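Local structure of 1-acyl-sn-glycerol-3-phosphate acyltransferase (Thermotoga maritima, 5KYM) at residues L7-Y12 against T58-D63; I79-H84 against V181-V186; G95-G100 against L209-P214; G157-D162 against I195-W200. The protein catalyses acyl transfer to 1-acyl-sn-glycerol 3-phosphate (lysophosphatidic acid), yielding phosphatidic acid, as an enzyme seated at the membrane through its N-terminal helices. All coordinates share one frame; numbering follows the deposited sequence.

Overall arrangement
The four contacts sample an alpha/beta acyltransferase fold and its two N-terminal helices. Along the chain, contact 1 closes first and ties helix 2-34 to the end of helix 38-59. Contacts 2 and 3 then interleave; their centres lie about 8 Å apart, and both reach the mixed sheet through its neighbouring strands 183-189 and 207-211. Contact 4, a pairing of two loops nested inside the span closed by contact 3, has its centre about 19 Å from that of contact 2, yet touches it where His84 meets Thr158-Ser160. It also touches contact 1, where Thr10 packs on Trp200, their centres about 18 Å apart. Contacts 1 and 2 lie on opposite sides of the chain's centre, their centres about 28 Å apart.

Contact 1 (L7-Y12 against T58-D63); sequences LLLTLY and TWLFSD
Leu9 of helix 2-34 reaches across to the end of helix 38-59, and its side chain illustrates how one branched residue can fit against a chain leaving a helix. From CB, which heads toward residues 58-63, the chain continues to CG, placed anti to the backbone N (chi1 179°), where it faces Leu60 CD2 at 4.4 Å. There it forks. Leu9 CD1 enters the angle between a carbonyl and a ring: it lies 3.6 Å from Trp59 O and equally near Phe61 CD2, meeting the Phe61 ring at its edge and in its plane. The other branch, Leu9 CD2, approaches Leu60 O more loosely.

One helical turn further on, Tyr12 repeats the reach. The edge of its ring is presented to the same carbonyl, with Tyr12 CE2 3.5 Å from Trp59 O in the ring plane. CE2 also touches Phe61 CE2 at 3.8 Å, although the two rings hardly overlap: their planes are inclined by 17°, but the rings are slid apart, with centroids separated by 6.0 Å. Thr58 O sits over the centre of one face of the Phe61 ring.

What presents these groups is a Schellman motif. Phe61 has positive phi, and two bonds run back into the last turn, one of them Phe61 N to Thr58 O at 2.8 Å; the chain then turns toward strand 64-67. Trp59, at this same helix end, packs edge-to-face with Tyr20 and contacts a bound phospholipid, consistent with a place in the two-helix motif that sets the active site at the membrane.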
loop_
_atom_site.group_PDB
_atom_site.type_symbol
_atom_site.label_atom_id
_atom_site.label_comp_id
_atom_site.label_asym_id
_atom_site.label_seq_id
_atom_site.Cartn_x
_atom_site.Cartn_y
_atom_site.Cartn_z
ATOM N N LEU A 7 20.698 -13.399 3.988
ATOM C CA LEU A 7 21.446 -12.449 3.161
ATOM C C LEU A 7 21.319 -12.809 1.647
ATOM O O LEU A 7 20.909 -11.976 0.832
ATOM C CB LEU A 7 22.892 -12.398 3.625
ATOM C CG LEU A 7 23.864 -11.682 2.664
ATOM C CD1 LEU A 7 23.455 -10.223 2.417
ATOM C CD2 LEU A 7 25.301 -11.835 3.174
ATOM N N LEU A 8 21.629 -14.047 1.284
ATOM C CA LEU A 8 21.327 -14.544 -0.045
ATOM C C LEU A 8 19.901 -14.292 -0.489
ATOM O O LEU A 8 19.664 -13.871 -1.620
ATOM C CB LEU A 8 21.595 -16.032 -0.139
ATOM C CG LEU A 8 23.084 -16.398 -0.033
ATOM C CD1 LEU A 8 23.122 -17.924 -0.196
ATOM C CD2 LEU A 8 23.989 -15.632 -1.008
ATOM N N LEU A 9 18.932 -14.538 0.376
ATOM C CA LEU A 9 17.557 -14.183 0.025
ATOM C C LEU A 9 17.450 -12.691 -0.264
ATOM O O LEU A 9 16.937 -12.285 -1.301
ATOM C CB LEU A 9 16.605 -14.561 1.109
ATOM C CG LEU A 9 15.177 -14.198 0.836
ATOM C CD1 LEU A 9 14.627 -14.989 -0.312
ATOM C CD2 LEU A 9 14.371 -14.531 2.064
ATOM N N THR A 10 18.011 -11.883 0.611
ATOM C CA THR A 10 18.029 -10.474 0.383
ATOM C C THR A 10 18.618 -10.088 -0.976
ATOM O O THR A 10 18.051 -9.208 -1.645
ATOM C CB THR A 10 18.770 -9.751 1.506
ATOM O OG1 THR A 10 18.202 -10.134 2.774
ATOM C CG2 THR A 10 18.690 -8.202 1.288
ATOM N N LEU A 11 19.717 -10.733 -1.375
ATOM C CA LEU A 11 20.364 -10.408 -2.652
ATOM C C LEU A 11 19.495 -10.803 -3.829
ATOM O O LEU A 11 19.234 -10.005 -4.725
ATOM C CB LEU A 11 21.747 -11.062 -2.731
ATOM C CG LEU A 11 22.707 -10.213 -1.872
ATOM C CD1 LEU A 11 23.760 -10.937 -1.029
ATOM C CD2 LEU A 11 23.350 -9.240 -2.883
ATOM N N TYR A 12 19.004 -12.029 -3.772
ATOM C CA TYR A 12 18.038 -12.551 -4.719
ATOM C C TYR A 12 16.838 -11.601 -4.837
ATOM O O TYR A 12 16.415 -11.259 -5.971
ATOM C CB TYR A 12 17.626 -13.966 -4.254
ATOM C CG TYR A 12 16.585 -14.695 -5.039
ATOM C CD1 TYR A 12 16.886 -15.324 -6.239
ATOM C CD2 TYR A 12 15.303 -14.846 -4.518
ATOM C CE1 TYR A 12 15.903 -16.042 -6.937
ATOM C CE2 TYR A 12 14.303 -15.568 -5.177
ATOM C CZ TYR A 12 14.588 -16.176 -6.394
ATOM O OH TYR A 12 13.557 -16.854 -7.031
ATOM N N THR A 58 6.374 -13.674 -3.482
ATOM C CA THR A 58 6.906 -14.991 -3.876
ATOM C C THR A 58 8.410 -14.953 -3.946
ATOM O O THR A 58 9.060 -15.859 -3.466
ATOM C CB THR A 58 6.344 -15.567 -5.170
ATOM O OG1 THR A 58 7.049 -15.029 -6.264
ATOM C CG2 THR A 58 4.900 -15.311 -5.328
ATOM N N TRP A 59 8.983 -13.876 -4.453
ATOM C CA TRP A 59 10.426 -13.747 -4.381
ATOM C C TRP A 59 11.017 -13.860 -2.947
ATOM O O TRP A 59 12.195 -14.150 -2.769
ATOM C CB TRP A 59 10.862 -12.454 -5.024
ATOM C CG TRP A 59 10.343 -12.279 -6.334
ATOM C CD1 TRP A 59 10.010 -13.230 -7.212
ATOM C CD2 TRP A 59 10.114 -11.049 -6.982
ATOM N NE1 TRP A 59 9.542 -12.681 -8.387
ATOM C CE2 TRP A 59 9.627 -11.330 -8.270
ATOM C CE3 TRP A 59 10.271 -9.717 -6.600
ATOM C CZ2 TRP A 59 9.300 -10.325 -9.182
ATOM C CZ3 TRP A 59 9.940 -8.715 -7.499
ATOM C CH2 TRP A 59 9.453 -9.012 -8.760
ATOM N N LEU A 60 10.201 -13.557 -1.941
ATOM C CA LEU A 60 10.568 -13.716 -0.516
ATOM C C LEU A 60 10.121 -15.047 0.110
ATOM O O LEU A 60 10.352 -15.285 1.311
ATOM C CB LEU A 60 10.042 -12.518 0.310
ATOM C CG LEU A 60 10.626 -11.188 -0.174
ATOM C CD1 LEU A 60 9.900 -10.003 0.384
ATOM C CD2 LEU A 60 12.079 -11.077 0.191
ATOM N N PHE A 61 9.542 -15.936 -0.686
ATOM C CA PHE A 61 9.036 -17.215 -0.138
ATOM C C PHE A 61 8.176 -16.959 1.110
ATOM O O PHE A 61 8.343 -17.626 2.137
ATOM C CB PHE A 61 10.205 -18.190 0.175
ATOM C CG PHE A 61 11.143 -18.378 -0.999
ATOM C CD1 PHE A 61 10.840 -19.264 -1.999
ATOM C CD2 PHE A 61 12.288 -17.597 -1.137
ATOM C CE1 PHE A 61 11.623 -19.375 -3.116
ATOM C CE2 PHE A 61 13.099 -17.690 -2.237
ATOM C CZ PHE A 61 12.752 -18.568 -3.237
ATOM N N SER A 62 7.274 -15.970 1.000
ATOM C CA SER A 62 6.419 -15.511 2.081
ATOM C C SER A 62 4.979 -15.588 1.646
ATOM O O SER A 62 4.671 -15.007 0.596
ATOM C CB SER A 62 6.800 -14.077 2.427
ATOM O OG SER A 62 8.061 -14.021 3.108
ATOM N N ASP A 63 4.098 -16.309 2.386
ATOM C CA ASP A 63 2.724 -16.565 1.855
ATOM C C ASP A 63 1.757 -15.516 2.290
ATOM O O ASP A 63 1.608 -15.281 3.498
ATOM C CB ASP A 63 2.182 -17.927 2.227
ATOM C CG ASP A 63 2.916 -19.059 1.546
ATOM O OD1 ASP A 63 4.140 -19.114 1.760
ATOM O OD2 ASP A 63 2.337 -19.879 0.801
#

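Contact 2 (I79-H84 against V181-V186); sequences IVVANH and VPVLPV
A flat group at this interface is the Asn83 carboxamide, whose OD1 comes within 3.7 Å of Val186 O. Both atoms are acceptors and do not bond; OD1 instead takes the N-H of Ile188, and the side chain also touches Val234 and Val238 of helix 223-243. The next residue, His84, stacks its ring on Phe154 and bonds through ND1 to Asp89 OD2, a pair that fits the HX4D motif of these acyltransferases.

The other flat groups are peptide units, joined in parallel register. Ile79 N bonds to Pro182 O at 2.8 Å, and Ile79 O in turn receives Leu184 N. Val81 continues the alternation, its N donating to Leu184 O and its O accepting Val186 N at 2.8 Å.

Side chains fill both faces of the sheet. On one, Ile79 CG1 meets Val181 CG2 at 3.5 Å and Val81 CG2 meets Val183 CG1 at 3.7 Å. On the other, Val80 CG1 touches Val186 CG2 at 3.6 Å.

The two strands, inclined by 27°, lie inside the five-stranded sheet, flanked by strand 151-153 next to 79-82 and by antiparallel strand 207-211 next to 183-189. Helices 223-243 and 174-177 pack on the face bearing Val81 and Val183.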
loop_
_atom_site.group_PDB
_atom_site.type_symbol
_atom_site.label_atom_id
_atom_site.label_comp_id
_atom_site.label_asym_id
_atom_site.label_seq_id
_atom_site.Cartn_x
_atom_site.Cartn_y
_atom_site.Cartn_z
ATOM N N ILE A 79 -10.324 5.357 -0.207
ATOM C CA ILE A 79 -9.084 5.657 0.468
ATOM C C ILE A 79 -8.749 4.494 1.372
ATOM O O ILE A 79 -9.431 4.290 2.352
ATOM C CB ILE A 79 -9.175 6.903 1.322
ATOM C CG1 ILE A 79 -9.615 8.082 0.511
ATOM C CG2 ILE A 79 -7.796 7.204 1.926
ATOM C CD1 ILE A 79 -10.166 9.188 1.408
ATOM N N VAL A 80 -7.684 3.735 1.041
ATOM C CA VAL A 80 -7.251 2.579 1.858
ATOM C C VAL A 80 -6.583 3.189 3.050
ATOM O O VAL A 80 -5.750 4.043 2.914
ATOM C CB VAL A 80 -6.318 1.596 1.100
ATOM C CG1 VAL A 80 -5.933 0.430 1.996
ATOM C CG2 VAL A 80 -6.999 1.047 -0.119
ATOM N N VAL A 81 -7.013 2.793 4.220
ATOM C CA VAL A 81 -6.408 3.248 5.412
ATOM C C VAL A 81 -5.897 2.034 6.157
ATOM O O VAL A 81 -6.658 1.159 6.556
ATOM C CB VAL A 81 -7.361 4.124 6.208
ATOM C CG1 VAL A 81 -6.839 4.418 7.636
ATOM C CG2 VAL A 81 -7.581 5.428 5.436
ATOM N N ALA A 82 -4.573 1.990 6.316
ATOM C CA ALA A 82 -3.909 0.810 6.835
ATOM C C ALA A 82 -2.921 1.187 7.906
ATOM O O ALA A 82 -2.365 2.286 7.855
ATOM C CB ALA A 82 -3.225 0.056 5.699
ATOM N N ASN A 83 -2.689 0.270 8.864
ATOM C CA ASN A 83 -1.478 0.308 9.729
ATOM C C ASN A 83 -0.219 0.075 8.861
ATOM O O ASN A 83 -0.280 -0.517 7.758
ATOM C CB ASN A 83 -1.524 -0.675 10.876
ATOM C CG ASN A 83 -1.543 -2.111 10.420
ATOM O OD1 ASN A 83 -2.424 -2.497 9.678
ATOM N ND2 ASN A 83 -0.599 -2.930 10.873
ATOM N N HIS A 84 0.902 0.568 9.367
ATOM C CA HIS A 84 2.155 0.613 8.592
ATOM C C HIS A 84 3.313 0.043 9.392
ATOM O O HIS A 84 3.597 0.511 10.515
ATOM C CB HIS A 84 2.482 2.054 8.280
ATOM C CG HIS A 84 3.436 2.231 7.158
ATOM N ND1 HIS A 84 3.685 1.253 6.239
ATOM C CD2 HIS A 84 4.194 3.288 6.811
ATOM C CE1 HIS A 84 4.531 1.705 5.346
ATOM N NE2 HIS A 84 4.874 2.937 5.677
ATOM N N VAL A 181 -15.107 10.613 -0.142
ATOM C CA VAL A 181 -14.896 9.244 -0.696
ATOM C C VAL A 181 -14.794 8.226 0.471
ATOM O O VAL A 181 -14.306 8.558 1.566
ATOM C CB VAL A 181 -13.739 9.083 -1.752
ATOM C CG1 VAL A 181 -13.140 10.432 -2.215
ATOM C CG2 VAL A 181 -12.648 8.150 -1.263
ATOM N N PRO A 182 -15.237 6.992 0.232
ATOM C CA PRO A 182 -15.215 5.992 1.285
ATOM C C PRO A 182 -13.829 5.505 1.664
ATOM O O PRO A 182 -12.978 5.304 0.811
ATOM C CB PRO A 182 -16.031 4.821 0.724
ATOM C CG PRO A 182 -16.328 5.149 -0.695
ATOM C CD PRO A 182 -15.811 6.499 -1.022
ATOM N N VAL A 183 -13.634 5.367 2.975
ATOM C CA VAL A 183 -12.437 4.804 3.598
ATOM C C VAL A 183 -12.590 3.287 3.625
ATOM O O VAL A 183 -13.676 2.771 3.932
ATOM C CB VAL A 183 -12.287 5.388 5.022
ATOM C CG1 VAL A 183 -11.210 4.678 5.812
ATOM C CG2 VAL A 183 -11.967 6.858 4.905
ATOM N N LEU A 184 -11.532 2.576 3.285
ATOM C CA LEU A 184 -11.566 1.091 3.290
ATOM C C LEU A 184 -10.498 0.700 4.306
ATOM O O LEU A 184 -9.320 0.687 3.967
ATOM C CB LEU A 184 -11.291 0.483 1.896
ATOM C CG LEU A 184 -11.147 -1.036 1.829
ATOM C CD1 LEU A 184 -12.484 -1.620 2.147
ATOM C CD2 LEU A 184 -10.573 -1.626 0.569
ATOM N N PRO A 185 -10.899 0.396 5.555
ATOM C CA PRO A 185 -9.912 0.090 6.567
ATOM C C PRO A 185 -9.240 -1.242 6.328
ATOM O O PRO A 185 -9.940 -2.165 6.001
ATOM C CB PRO A 185 -10.728 0.035 7.850
ATOM C CG PRO A 185 -11.902 0.848 7.562
ATOM C CD PRO A 185 -12.226 0.474 6.141
ATOM N N VAL A 186 -7.915 -1.318 6.511
ATOM C CA VAL A 186 -7.157 -2.547 6.255
ATOM C C VAL A 186 -6.210 -2.801 7.385
ATOM O O VAL A 186 -5.625 -1.882 7.826
ATOM C CB VAL A 186 -6.335 -2.444 4.961
ATOM C CG1 VAL A 186 -5.373 -3.603 4.837
ATOM C CG2 VAL A 186 -7.286 -2.433 3.792
#

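Contact 3 (G95-G100 against L209-P214); sequences GFVATG and LKIHEP
Phe96, which packs on Leu209, and Gly95 before it share the ammonium group of Lys54 from helix 38-59: its NZ is hydrogen-bonded to Gly95 O, while the Lys54 side chain makes a cation-pi contact with the Phe96 ring. No hydrogen bond crosses to residues 209-214, and the contact itself is apolar.

Its hub is Leu209 CD1. This methyl lies 3.5 Å from Phe96 CB and 3.8 Å from Val97 CG2, so it fills the angle between two successive side chains. Val97 CG2 has a second neighbour in Ile211 CD1, at 4.0 Å, the two side chains sliding past each other in opposite directions. The same Ile211 tip rests 3.9 Å from Phe96 O. Beyond CB, the Phe96 ring turns away from Leu209, with CG anti to the carbonyl carbon (chi1 -67°), and touches Val64 and Val66 of strand 64-67.

Leu209 and Ile211 alternate with Lys210, whose NZ forms a salt bridge to Glu240 of helix 223-243. Strand 207-211 thus has residues 95-100 against one face and helix 223-243 against the other, the layering of an alpha/beta fold.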
loop_
_atom_site.group_PDB
_atom_site.type_symbol
_atom_site.label_atom_id
_atom_site.label_comp_id
_atom_site.label_asym_id
_atom_site.label_seq_id
_atom_site.Cartn_x
_atom_site.Cartn_y
_atom_site.Cartn_z
ATOM N N GLY A 95 -0.783 -5.333 -4.543
ATOM C CA GLY A 95 -1.044 -6.651 -5.079
ATOM C C GLY A 95 -2.294 -7.338 -4.589
ATOM O O GLY A 95 -2.782 -8.255 -5.231
ATOM N N PHE A 96 -2.838 -6.892 -3.470
ATOM C CA PHE A 96 -3.927 -7.616 -2.838
ATOM C C PHE A 96 -5.117 -6.787 -2.419
ATOM O O PHE A 96 -6.046 -7.326 -1.844
ATOM C CB PHE A 96 -3.369 -8.324 -1.597
ATOM C CG PHE A 96 -2.388 -9.414 -1.916
ATOM C CD1 PHE A 96 -2.828 -10.687 -2.223
ATOM C CD2 PHE A 96 -1.064 -9.175 -1.895
ATOM C CE1 PHE A 96 -1.963 -11.682 -2.516
ATOM C CE2 PHE A 96 -0.176 -10.190 -2.179
ATOM C CZ PHE A 96 -0.630 -11.446 -2.468
ATOM N N VAL A 97 -5.104 -5.482 -2.665
ATOM C CA VAL A 97 -6.241 -4.630 -2.282
ATOM C C VAL A 97 -6.571 -3.633 -3.392
ATOM O O VAL A 97 -7.713 -3.568 -3.835
ATOM C CB VAL A 97 -5.916 -3.849 -1.016
ATOM C CG1 VAL A 97 -7.089 -2.968 -0.599
ATOM C CG2 VAL A 97 -5.409 -4.784 0.076
ATOM N N ALA A 98 -5.576 -2.879 -3.855
ATOM C CA ALA A 98 -5.814 -1.752 -4.726
ATOM C C ALA A 98 -4.557 -1.176 -5.365
ATOM O O ALA A 98 -3.567 -1.010 -4.686
ATOM C CB ALA A 98 -6.494 -0.690 -3.885
ATOM N N THR A 99 -4.610 -0.842 -6.643
ATOM C CA THR A 99 -3.498 -0.213 -7.278
ATOM C C THR A 99 -3.749 1.239 -7.401
ATOM O O THR A 99 -3.900 1.786 -8.514
ATOM C CB THR A 99 -3.163 -0.787 -8.653
ATOM O OG1 THR A 99 -4.273 -0.726 -9.533
ATOM C CG2 THR A 99 -2.811 -2.178 -8.519
ATOM N N GLY A 100 -3.656 1.890 -6.237
ATOM C CA GLY A 100 -3.834 3.330 -6.092
ATOM C C GLY A 100 -2.596 4.180 -5.847
ATOM O O GLY A 100 -1.465 3.701 -5.635
ATOM N N LEU A 209 -3.558 -10.151 5.865
ATOM C CA LEU A 209 -4.132 -8.901 5.423
ATOM C C LEU A 209 -5.598 -9.051 5.684
ATOM O O LEU A 209 -6.193 -10.022 5.240
ATOM C CB LEU A 209 -3.874 -8.791 3.925
ATOM C CG LEU A 209 -3.740 -7.422 3.355
ATOM C CD1 LEU A 209 -3.597 -7.565 1.839
ATOM C CD2 LEU A 209 -4.997 -6.689 3.703
ATOM N N LYS A 210 -6.194 -8.148 6.434
ATOM C CA LYS A 210 -7.656 -8.167 6.642
ATOM C C LYS A 210 -8.303 -6.843 6.154
ATOM O O LYS A 210 -8.070 -5.769 6.706
ATOM C CB LYS A 210 -7.992 -8.444 8.104
ATOM C CG LYS A 210 -9.480 -8.406 8.393
ATOM C CD LYS A 210 -9.865 -9.200 9.612
ATOM C CE LYS A 210 -11.300 -8.898 9.955
ATOM N NZ LYS A 210 -11.653 -9.744 11.112
ATOM N N ILE A 211 -9.146 -6.996 5.138
ATOM C CA ILE A 211 -9.894 -5.926 4.551
ATOM C C ILE A 211 -11.272 -5.839 5.222
ATOM O O ILE A 211 -12.011 -6.794 5.242
ATOM C CB ILE A 211 -10.050 -6.165 3.056
ATOM C CG1 ILE A 211 -8.693 -6.466 2.406
ATOM C CG2 ILE A 211 -10.544 -4.886 2.406
ATOM C CD1 ILE A 211 -8.732 -6.755 0.904
ATOM N N HIS A 212 -11.600 -4.679 5.769
ATOM C CA HIS A 212 -12.783 -4.416 6.550
ATOM C C HIS A 212 -13.857 -3.715 5.720
ATOM O O HIS A 212 -13.620 -3.322 4.589
ATOM C CB HIS A 212 -12.394 -3.481 7.672
ATOM C CG HIS A 212 -11.363 -4.028 8.613
ATOM N ND1 HIS A 212 -11.601 -5.095 9.435
ATOM C CD2 HIS A 212 -10.106 -3.627 8.891
ATOM C CE1 HIS A 212 -10.526 -5.350 10.155
ATOM N NE2 HIS A 212 -9.607 -4.465 9.851
ATOM N N GLU A 213 -15.059 -3.568 6.277
ATOM C CA GLU A 213 -16.196 -2.911 5.586
ATOM C C GLU A 213 -15.957 -1.417 5.381
ATOM O O GLU A 213 -15.651 -0.689 6.366
ATOM C CB GLU A 213 -17.509 -3.061 6.352
ATOM C CG GLU A 213 -18.157 -4.418 6.302
ATOM C CD GLU A 213 -19.017 -4.540 7.521
ATOM O OE1 GLU A 213 -19.994 -3.747 7.745
ATOM O OE2 GLU A 213 -18.612 -5.391 8.311
ATOM N N PRO A 214 -16.179 -0.941 4.132
ATOM C CA PRO A 214 -15.976 0.466 3.835
ATOM C C PRO A 214 -16.758 1.416 4.763
ATOM O O PRO A 214 -17.884 1.139 5.120
ATOM C CB PRO A 214 -16.441 0.583 2.380
ATOM C CG PRO A 214 -17.099 -0.687 2.008
ATOM C CD PRO A 214 -16.508 -1.690 2.915
#

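Contact 4 (G157-D162 against I195-W200); sequences GTRSPD and IPKGRW
Lys197 lies across Thr158 and Arg159 in a full-length side-chain contact between two loops. The close-fitting part runs from Lys197 CG to NZ. The chain is extended beyond CG, itself anti to the backbone N (chi1 -162°), which carries NZ to Thr158 OG1 for a 3.0 Å hydrogen bond. That hydroxyl also donates to Arg159 O at 3.2 Å, so OG1 serves as acceptor and donor at once. Lys197 CD lies 3.5 Å from the same Arg159 O.

Arg159 approaches from another direction. Bent at chi3 (-70°), it brings the edge of its guanidinium to the base of the lysine, with NH2 3.5 Å from Lys197 CG and Lys197 CA in the guanidinium plane. Arg159 also packs on His84, through CG, and on Leu87.

Toward Lys197 CB and Pro161 the fit slackens. Pro161 CA and Lys197 CB stay 4.3 Å apart, no hydrogen bond joins the two residues, and both are exposed. Gly198 is exposed too; it occupies a type II turn from Pro196 to Arg199, with positive phi (83°), closed by the bond from Arg199 N to Pro196 O.

Chemically, the contact joins an ammonium donor to a hydroxyl and sets lysine carbons near a guanidinium, leaving the charged ends, Arg159 NH2 and Lys197 NZ, 6.0 Å apart. Gly157, Thr158 and Arg159 belong to the EGTR motif of the family, and the place of Arg159 beside His84 is consistent with a part in binding the substrate phosphate, as proposed for relatives.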
loop_
_atom_site.group_PDB
_atom_site.type_symbol
_atom_site.label_atom_id
_atom_site.label_comp_id
_atom_site.label_asym_id
_atom_site.label_seq_id
_atom_site.Cartn_x
_atom_site.Cartn_y
_atom_site.Cartn_z
ATOM N N GLY A 157 1.649 7.867 9.931
ATOM C CA GLY A 157 2.622 8.791 9.385
ATOM C C GLY A 157 4.065 8.306 9.366
ATOM O O GLY A 157 4.968 9.029 9.047
ATOM N N THR A 158 4.277 7.044 9.676
ATOM C CA THR A 158 5.589 6.449 9.854
ATOM C C THR A 158 5.344 4.970 10.086
ATOM O O THR A 158 4.265 4.569 10.518
ATOM C CB THR A 158 6.323 7.041 11.076
ATOM O OG1 THR A 158 7.562 6.366 11.263
ATOM C CG2 THR A 158 5.580 6.849 12.356
ATOM N N ARG A 159 6.361 4.157 9.857
ATOM C CA ARG A 159 6.284 2.735 10.221
ATOM C C ARG A 159 6.479 2.621 11.702
ATOM O O ARG A 159 7.282 3.332 12.293
ATOM C CB ARG A 159 7.325 1.884 9.528
ATOM C CG ARG A 159 7.385 2.145 8.027
ATOM C CD ARG A 159 8.214 1.174 7.298
ATOM N NE ARG A 159 9.627 1.349 7.600
ATOM C CZ ARG A 159 10.418 2.216 7.010
ATOM N NH1 ARG A 159 9.934 3.022 6.075
ATOM N NH2 ARG A 159 11.700 2.274 7.327
ATOM N N SER A 160 5.680 1.756 12.299
ATOM C CA SER A 160 5.889 1.310 13.654
ATOM C C SER A 160 7.266 0.683 13.696
ATOM O O SER A 160 7.669 -0.045 12.787
ATOM C CB SER A 160 4.841 0.263 14.017
ATOM O OG SER A 160 5.175 -0.487 15.152
ATOM N N PRO A 161 8.013 0.959 14.758
ATOM C CA PRO A 161 9.291 0.327 14.918
ATOM C C PRO A 161 9.222 -1.108 15.471
ATOM O O PRO A 161 10.141 -1.841 15.244
ATOM C CB PRO A 161 9.968 1.259 15.907
ATOM C CG PRO A 161 8.867 1.696 16.804
ATOM C CD PRO A 161 7.698 1.842 15.900
ATOM N N ASP A 162 8.165 -1.495 16.198
ATOM C CA ASP A 162 8.061 -2.797 16.895
ATOM C C ASP A 162 6.866 -3.649 16.535
ATOM O O ASP A 162 6.690 -4.711 17.113
ATOM C CB ASP A 162 8.087 -2.583 18.400
ATOM C CG ASP A 162 6.985 -1.620 18.935
ATOM O OD1 ASP A 162 6.255 -1.014 18.118
ATOM O OD2 ASP A 162 6.928 -1.400 20.199
ATOM N N ILE A 195 10.399 -7.520 6.845
ATOM C CA ILE A 195 11.454 -6.479 6.863
ATOM C C ILE A 195 11.058 -5.213 7.684
ATOM O O ILE A 195 10.352 -4.319 7.189
ATOM C CB ILE A 195 11.976 -6.181 5.444
ATOM C CG1 ILE A 195 13.260 -5.348 5.531
ATOM C CG2 ILE A 195 10.935 -5.537 4.562
ATOM C CD1 ILE A 195 13.992 -5.212 4.208
ATOM N N PRO A 196 11.538 -5.133 8.938
ATOM C CA PRO A 196 11.175 -4.116 9.919
ATOM C C PRO A 196 11.869 -2.823 9.701
ATOM O O PRO A 196 12.908 -2.816 9.025
ATOM C CB PRO A 196 11.700 -4.704 11.208
ATOM C CG PRO A 196 12.919 -5.394 10.809
ATOM C CD PRO A 196 12.581 -5.998 9.501
ATOM N N LYS A 197 11.300 -1.740 10.244
ATOM C CA LYS A 197 11.942 -0.392 10.155
ATOM C C LYS A 197 13.402 -0.486 10.503
ATOM O O LYS A 197 13.770 -1.155 11.483
ATOM C CB LYS A 197 11.285 0.614 11.119
ATOM C CG LYS A 197 11.557 2.070 10.803
ATOM C CD LYS A 197 10.733 2.996 11.698
ATOM C CE LYS A 197 10.799 4.433 11.193
ATOM N NZ LYS A 197 10.256 5.385 12.233
ATOM N N GLY A 198 14.240 0.119 9.673
ATOM C CA GLY A 198 15.671 0.136 9.935
ATOM C C GLY A 198 16.529 -1.063 9.536
ATOM O O GLY A 198 17.746 -0.889 9.405
ATOM N N ARG A 199 15.953 -2.255 9.393
ATOM C CA ARG A 199 16.645 -3.367 8.735
ATOM C C ARG A 199 16.513 -3.344 7.209
ATOM O O ARG A 199 15.493 -2.902 6.675
ATOM C CB ARG A 199 16.187 -4.711 9.248
ATOM C CG ARG A 199 17.298 -5.756 9.216
ATOM C CD ARG A 199 16.937 -7.000 9.966
ATOM N NE ARG A 199 16.016 -7.713 9.143
ATOM C CZ ARG A 199 15.052 -8.503 9.559
ATOM N NH1 ARG A 199 14.880 -8.672 10.869
ATOM N NH2 ARG A 199 14.227 -9.074 8.634
ATOM N N TRP A 200 17.606 -3.751 6.545
ATOM C CA TRP A 200 17.770 -3.745 5.086
ATOM C C TRP A 200 17.708 -5.148 4.501
ATOM O O TRP A 200 17.661 -5.264 3.261
ATOM C CB TRP A 200 19.136 -3.201 4.663
ATOM C CG TRP A 200 19.469 -1.758 4.921
ATOM C CD1 TRP A 200 18.632 -0.773 5.319
ATOM C CD2 TRP A 200 20.755 -1.136 4.727
ATOM N NE1 TRP A 200 19.315 0.410 5.440
ATOM C CE2 TRP A 200 20.615 0.221 5.063
ATOM C CE3 TRP A 200 22.016 -1.601 4.297
ATOM C CZ2 TRP A 200 21.682 1.124 4.992
ATOM C CZ3 TRP A 200 23.082 -0.702 4.242
ATOM C CH2 TRP A 200 22.908 0.641 4.586
#